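Local coordinates for protein alpha-1,4-endofucoidanase (Mariniflexile fucanivorans, PDB 6DLH) that hydrolyses internal alpha-1,4 linkages of fucoidan by a retaining mechanism, as a family GH107 glycoside hydrolase whose catalytic domain is followed by Ig-like domains, at residues A[76-81]-A[423-428]; A[44-49]-A[378-383]. All blocks are in the same frame, centred on the assembly; numbering follows the deposited sequence.

Contact 1: A[76-81]-A[423-428]; sequences RTVDYV and WSRQYT. With CA (calcium ion), chain H.
Arg76 and Ser424 approach to 5.1 Å between CA atoms, and Asp79 and Arg425 to 4.9 Å, where the loop leading into strand 80-84 of the catalytic domain's parallel sheet, probably a (beta/alpha) barrel as in GH29 fucosidases, meets 423-428, in the part assigned to a putative Ig-like domain. Arg425 lies against two carbonyls: its N donates to Arg76 O (2.8 Å), while its CA makes a CA-H...O contact with Val78 O. The junction illustrates how a metal-bearing loop can meet a distant part of the chain through stacked guanidinium groups, the calcium being held by 76-81 and water. Arg76 sets out away from 423-428, but bends at chi2 (-82°) and chi3 (87°) bring its guanidinium flat onto that of Arg425, centres 4.2 Å apart and planes at 26°. Carbonyl oxygens probably offset the like charges: Val447 and Lys73 accept from Arg76, Ala140 and Ile75 from Arg425. Asp79 grips calcium with both carboxylate oxygens, OD2 also accepting from Leu46 N, and Thr77 O adds a backbone ligand. One of four coordinating waters donates to Arg425 O. Gln426 NE2 reaches Asp79 OD1 (2.9 Å) from above the carboxylate plane, so this oxygen serves metal and amide together.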
loop_
_atom_site.group_PDB
_atom_site.type_symbol
_atom_site.label_atom_id
_atom_site.label_comp_id
_atom_site.label_asym_id
_atom_site.label_seq_id
_atom_site.Cartn_x
_atom_site.Cartn_y
_atom_site.Cartn_z
ATOM N N ARG A 76 -9.362 -12.789 15.370
ATOM C CA ARG A 76 -10.710 -12.272 15.544
ATOM C C ARG A 76 -10.741 -11.020 16.421
ATOM O O ARG A 76 -11.753 -10.321 16.403
ATOM C CB ARG A 76 -11.633 -13.376 16.073
ATOM C CG ARG A 76 -11.680 -14.608 15.178
ATOM C CD ARG A 76 -12.639 -14.374 14.030
ATOM N NE ARG A 76 -12.102 -13.721 12.854
ATOM C CZ ARG A 76 -12.802 -12.967 12.006
ATOM N NH1 ARG A 76 -14.000 -12.516 12.330
ATOM N NH2 ARG A 76 -12.283 -12.650 10.837
ATOM N N THR A 77 -9.655 -10.749 17.180
ATOM C CA THR A 77 -9.668 -9.674 18.168
ATOM C C THR A 77 -8.932 -8.433 17.681
ATOM O O THR A 77 -8.987 -7.392 18.340
ATOM C CB THR A 77 -9.140 -10.093 19.549
ATOM O OG1 THR A 77 -7.785 -10.538 19.443
ATOM C CG2 THR A 77 -10.002 -11.149 20.207
ATOM N N VAL A 78 -8.253 -8.538 16.535
ATOM C CA VAL A 78 -7.574 -7.389 15.956
ATOM C C VAL A 78 -8.612 -6.340 15.541
ATOM O O VAL A 78 -9.720 -6.679 15.137
ATOM C CB VAL A 78 -6.662 -7.810 14.787
ATOM C CG1 VAL A 78 -7.432 -8.533 13.678
ATOM C CG2 VAL A 78 -5.882 -6.632 14.235
ATOM N N ASP A 79 -8.231 -5.060 15.630
ATOM C CA ASP A 79 -9.178 -3.962 15.545
ATOM C C ASP A 79 -8.901 -3.101 14.313
ATOM O O ASP A 79 -9.830 -2.580 13.703
ATOM C CB ASP A 79 -9.193 -3.162 16.849
ATOM C CG ASP A 79 -9.642 -3.993 18.042
ATOM O OD1 ASP A 79 -10.814 -4.431 18.048
ATOM O OD2 ASP A 79 -8.816 -4.219 18.954
ATOM N N TYR A 80 -7.626 -2.953 13.943
ATOM C CA TYR A 80 -7.284 -2.005 12.893
ATOM C C TYR A 80 -5.927 -2.338 12.275
ATOM O O TYR A 80 -5.142 -3.102 12.843
ATOM C CB TYR A 80 -7.364 -0.565 13.417
ATOM C CG TYR A 80 -6.291 -0.165 14.403
ATOM C CD1 TYR A 80 -6.384 -0.493 15.754
ATOM C CD2 TYR A 80 -5.180 0.557 13.986
ATOM C CE1 TYR A 80 -5.394 -0.119 16.656
ATOM C CE2 TYR A 80 -4.189 0.945 14.874
ATOM C CZ TYR A 80 -4.292 0.596 16.211
ATOM O OH TYR A 80 -3.301 0.966 17.077
ATOM N N VAL A 81 -5.678 -1.749 11.097
ATOM C CA VAL A 81 -4.425 -1.870 10.372
ATOM C C VAL A 81 -3.974 -0.469 9.948
ATOM O O VAL A 81 -4.789 0.332 9.487
ATOM C CB VAL A 81 -4.592 -2.787 9.146
ATOM C CG1 VAL A 81 -3.320 -2.867 8.304
ATOM C CG2 VAL A 81 -5.074 -4.181 9.528
ATOM N N TRP A 423 -18.118 -10.030 20.146
ATOM C CA TRP A 423 -18.155 -9.926 18.696
ATOM C C TRP A 423 -16.748 -9.666 18.157
ATOM O O TRP A 423 -15.904 -9.093 18.843
ATOM C CB TRP A 423 -19.130 -8.823 18.266
ATOM C CG TRP A 423 -20.577 -9.186 18.415
ATOM C CD1 TRP A 423 -21.340 -9.095 19.545
ATOM C CD2 TRP A 423 -21.446 -9.692 17.384
ATOM N NE1 TRP A 423 -22.620 -9.517 19.293
ATOM C CE2 TRP A 423 -22.717 -9.887 17.975
ATOM C CE3 TRP A 423 -21.280 -10.003 16.029
ATOM C CZ2 TRP A 423 -23.804 -10.377 17.252
ATOM C CZ3 TRP A 423 -22.352 -10.490 15.315
ATOM C CH2 TRP A 423 -23.598 -10.671 15.920
ATOM N N SER A 424 -16.513 -10.059 16.902
ATOM C CA SER A 424 -15.183 -9.993 16.319
ATOM C C SER A 424 -14.823 -8.560 15.932
ATOM O O SER A 424 -15.697 -7.759 15.600
ATOM C CB SER A 424 -15.069 -10.935 15.149
ATOM O OG SER A 424 -15.931 -10.549 14.090
ATOM N N ARG A 425 -13.522 -8.252 16.004
ATOM C CA ARG A 425 -12.920 -7.049 15.438
ATOM C C ARG A 425 -13.698 -5.796 15.840
ATOM O O ARG A 425 -14.030 -5.639 17.010
ATOM C CB ARG A 425 -12.718 -7.214 13.929
ATOM C CG ARG A 425 -12.002 -8.505 13.566
ATOM C CD ARG A 425 -11.596 -8.547 12.113
ATOM N NE ARG A 425 -10.635 -9.616 11.882
ATOM C CZ ARG A 425 -10.130 -9.946 10.697
ATOM N NH1 ARG A 425 -9.217 -10.900 10.607
ATOM N NH2 ARG A 425 -10.546 -9.342 9.600
ATOM N N GLN A 426 -13.968 -4.915 14.865
ATOM C CA GLN A 426 -14.641 -3.644 15.106
ATOM C C GLN A 426 -16.050 -3.613 14.497
ATOM O O GLN A 426 -16.928 -2.950 15.044
ATOM C CB GLN A 426 -13.803 -2.469 14.599
ATOM C CG GLN A 426 -12.608 -2.145 15.486
ATOM C CD GLN A 426 -13.024 -1.573 16.817
ATOM O OE1 GLN A 426 -13.633 -0.509 16.889
ATOM N NE2 GLN A 426 -12.680 -2.273 17.889
ATOM N N TYR A 427 -16.276 -4.323 13.381
ATOM C CA TYR A 427 -17.590 -4.295 12.750
ATOM C C TYR A 427 -18.022 -5.683 12.289
ATOM O O TYR A 427 -17.184 -6.548 12.050
ATOM C CB TYR A 427 -17.570 -3.445 11.481
ATOM C CG TYR A 427 -16.977 -2.062 11.587
ATOM C CD1 TYR A 427 -17.556 -1.077 12.380
ATOM C CD2 TYR A 427 -15.870 -1.716 10.823
ATOM C CE1 TYR A 427 -17.026 0.207 12.434
ATOM C CE2 TYR A 427 -15.330 -0.442 10.868
ATOM C CZ TYR A 427 -15.912 0.524 11.672
ATOM O OH TYR A 427 -15.365 1.775 11.703
ATOM N N THR A 428 -19.343 -5.857 12.118
ATOM C CA THR A 428 -19.897 -6.994 11.395
ATOM C C THR A 428 -20.591 -6.466 10.140
ATOM O O THR A 428 -21.628 -5.815 10.233
ATOM C CB THR A 428 -20.827 -7.838 12.281
ATOM O OG1 THR A 428 -20.068 -8.395 13.354
ATOM C CG2 THR A 428 -21.519 -8.963 11.534
HETATM CA CA CA H . -10.248 -5.943 19.780
HETATM O O HOH W 1 -12.298 -6.776 18.956
HETATM O O HOH W 2 -8.397 -6.030 21.373
HETATM O O HOH W 3 -10.707 -7.792 21.548
HETATM O O HOH W 4 -11.115 -4.405 21.241
#

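Contact 2: A[44-49]-A[378-383]; sequences GALGML and ITWGTP
Leu46 pairs with Ile378 and Gly47 with Thr379 as parallel strand neighbours, illustrating how early and late parts of a fold can be brought side by side: the first strand, 46-49, lies beside the late strand 377-379, an adjacency consistent with the (beta/alpha) barrel of the related GH29 fucosidases. Three backbone bonds zip the pair, Ile378 N to Ala45 O, Gly47 N to Ile378 O and Trp380 N to Gly47 O (2.9 Å). At Gly47, which has no side chain, the chains draw in to 4.1 Å between its CA and that of Thr379.

Trp380 follows directly on its strand. Its CB rests 3.7 Å from Gly47 O, and with CG anti to the carbonyl carbon (chi1 -85°) the indole swings back beside Ile378, whose CG2 sits over one ring face, offset toward the rim. CD1 then meets Leu46 CD1 at 3.8 Å, the leucine methyl arriving at the ring edge, in its plane. Further out, NE1 is hydrogen-bonded to Thr368 OG1 on helix 361-372, and the ring also meets Phe364 of that helix.

Past Trp380 the ladder changes character. Leu49 N comes within 3.3 Å of Trp380 O, but at an angle too poor for a bond; it donates instead to Thr382 OG1 (2.9 Å, 162°). The threonine CG2 meanwhile packs on Met48 CB and CE. In this buried setting, a hydroxyl thus takes over as acceptor where the second chain leaves regular strand pairing, and the amide of Leu49 keeps a nearly straight bond.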
loop_
_atom_site.group_PDB
_atom_site.type_symbol
_atom_site.label_atom_id
_atom_site.label_comp_id
_atom_site.label_asym_id
_atom_site.label_seq_id
_atom_site.Cartn_x
_atom_site.Cartn_y
_atom_site.Cartn_z
ATOM N N GLY A 44 -8.002 -0.375 24.417
ATOM C CA GLY A 44 -8.136 -1.820 24.314
ATOM C C GLY A 44 -7.898 -2.345 22.896
ATOM O O GLY A 44 -8.044 -3.541 22.650
ATOM N N ALA A 45 -7.498 -1.455 21.981
ATOM C CA ALA A 45 -7.461 -1.748 20.552
ATOM C C ALA A 45 -6.110 -2.327 20.138
ATOM O O ALA A 45 -5.062 -1.849 20.568
ATOM C CB ALA A 45 -7.775 -0.500 19.751
ATOM N N LEU A 46 -6.167 -3.335 19.256
ATOM C CA LEU A 46 -4.999 -4.037 18.751
ATOM C C LEU A 46 -4.862 -3.768 17.254
ATOM O O LEU A 46 -5.772 -4.075 16.482
ATOM C CB LEU A 46 -5.184 -5.535 19.023
ATOM C CG LEU A 46 -4.135 -6.463 18.408
ATOM C CD1 LEU A 46 -2.751 -6.164 18.977
ATOM C CD2 LEU A 46 -4.498 -7.917 18.668
ATOM N N GLY A 47 -3.710 -3.214 16.852
ATOM C CA GLY A 47 -3.491 -2.854 15.457
ATOM C C GLY A 47 -2.296 -3.571 14.833
ATOM O O GLY A 47 -1.449 -4.112 15.536
ATOM N N MET A 48 -2.250 -3.570 13.496
ATOM C CA MET A 48 -1.171 -4.177 12.734
ATOM C C MET A 48 -0.682 -3.155 11.710
ATOM O O MET A 48 -1.272 -2.079 11.581
ATOM C CB MET A 48 -1.651 -5.442 12.012
ATOM C CG MET A 48 -2.406 -6.405 12.910
ATOM S SD MET A 48 -2.928 -7.923 12.072
ATOM C CE MET A 48 -1.416 -8.885 12.047
ATOM N N LEU A 49 0.401 -3.493 10.995
ATOM C CA LEU A 49 0.988 -2.570 10.038
ATOM C C LEU A 49 1.206 -3.283 8.711
ATOM O O LEU A 49 1.820 -4.349 8.679
ATOM C CB LEU A 49 2.319 -2.026 10.578
ATOM C CG LEU A 49 3.069 -1.106 9.612
ATOM C CD1 LEU A 49 2.283 0.172 9.371
ATOM C CD2 LEU A 49 4.471 -0.775 10.116
ATOM N N ILE A 378 -2.360 -0.427 20.762
ATOM C CA ILE A 378 -1.057 -0.753 20.206
ATOM C C ILE A 378 -1.196 -1.018 18.709
ATOM O O ILE A 378 -1.951 -1.901 18.297
ATOM C CB ILE A 378 -0.414 -1.956 20.927
ATOM C CG1 ILE A 378 -0.195 -1.679 22.420
ATOM C CG2 ILE A 378 0.891 -2.331 20.228
ATOM C CD1 ILE A 378 0.278 -2.885 23.207
ATOM N N THR A 379 -0.462 -0.230 17.909
ATOM C CA THR A 379 -0.191 -0.590 16.530
ATOM C C THR A 379 1.099 -1.397 16.502
ATOM O O THR A 379 2.177 -0.827 16.609
ATOM C CB THR A 379 0.020 0.642 15.639
ATOM O OG1 THR A 379 -1.069 1.543 15.820
ATOM C CG2 THR A 379 0.130 0.281 14.174
ATOM N N TRP A 380 0.996 -2.723 16.376
ATOM C CA TRP A 380 2.215 -3.494 16.211
ATOM C C TRP A 380 2.778 -3.227 14.824
ATOM O O TRP A 380 2.049 -3.272 13.835
ATOM C CB TRP A 380 1.980 -4.992 16.444
ATOM C CG TRP A 380 2.073 -5.352 17.893
ATOM C CD1 TRP A 380 1.041 -5.614 18.750
ATOM C CD2 TRP A 380 3.279 -5.429 18.671
ATOM N NE1 TRP A 380 1.526 -5.889 20.001
ATOM C CE2 TRP A 380 2.895 -5.772 19.983
ATOM C CE3 TRP A 380 4.637 -5.267 18.378
ATOM C CZ2 TRP A 380 3.832 -5.966 20.996
ATOM C CZ3 TRP A 380 5.565 -5.454 19.378
ATOM C CH2 TRP A 380 5.158 -5.790 20.670
ATOM N N GLY A 381 4.080 -2.935 14.780
ATOM C CA GLY A 381 4.819 -3.008 13.536
ATOM C C GLY A 381 5.019 -4.473 13.170
ATOM O O GLY A 381 6.003 -5.079 13.592
ATOM N N THR A 382 4.067 -5.015 12.398
ATOM C CA THR A 382 4.017 -6.416 12.009
ATOM C C THR A 382 4.794 -6.608 10.714
ATOM O O THR A 382 4.490 -5.962 9.717
ATOM C CB THR A 382 2.561 -6.873 11.815
ATOM O OG1 THR A 382 1.918 -5.986 10.889
ATOM C CG2 THR A 382 1.776 -6.918 13.109
ATOM N N PRO A 383 5.801 -7.512 10.668
ATOM C CA PRO A 383 6.638 -7.676 9.475
ATOM C C PRO A 383 6.037 -8.541 8.362
ATOM O O PRO A 383 5.533 -9.642 8.602
ATOM C CB PRO A 383 7.879 -8.388 10.036
ATOM C CG PRO A 383 7.346 -9.221 11.190
ATOM C CD PRO A 383 6.203 -8.405 11.767
#

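From the N terminus, the chain lays down 44-49 and then 76-81; contact 2 closes the first long loop when 378-383 returns beside 44-49, and contact 1 closes the second when 423-428 returns to 76-81. The two loops therefore cross rather than nest. They meet through neighbouring strands 46-49 and 80-84 of one parallel sheet: Asp79 N probably bonds Leu46 O (2.8 Å), and Tyr80 OH probably bonds Thr379 OG1 (2.6 Å). Contact 2 thus joins early and late strands of the parallel sheet, whereas contact 1 ties the same sheet to the part assigned to a putative Ig-like domain.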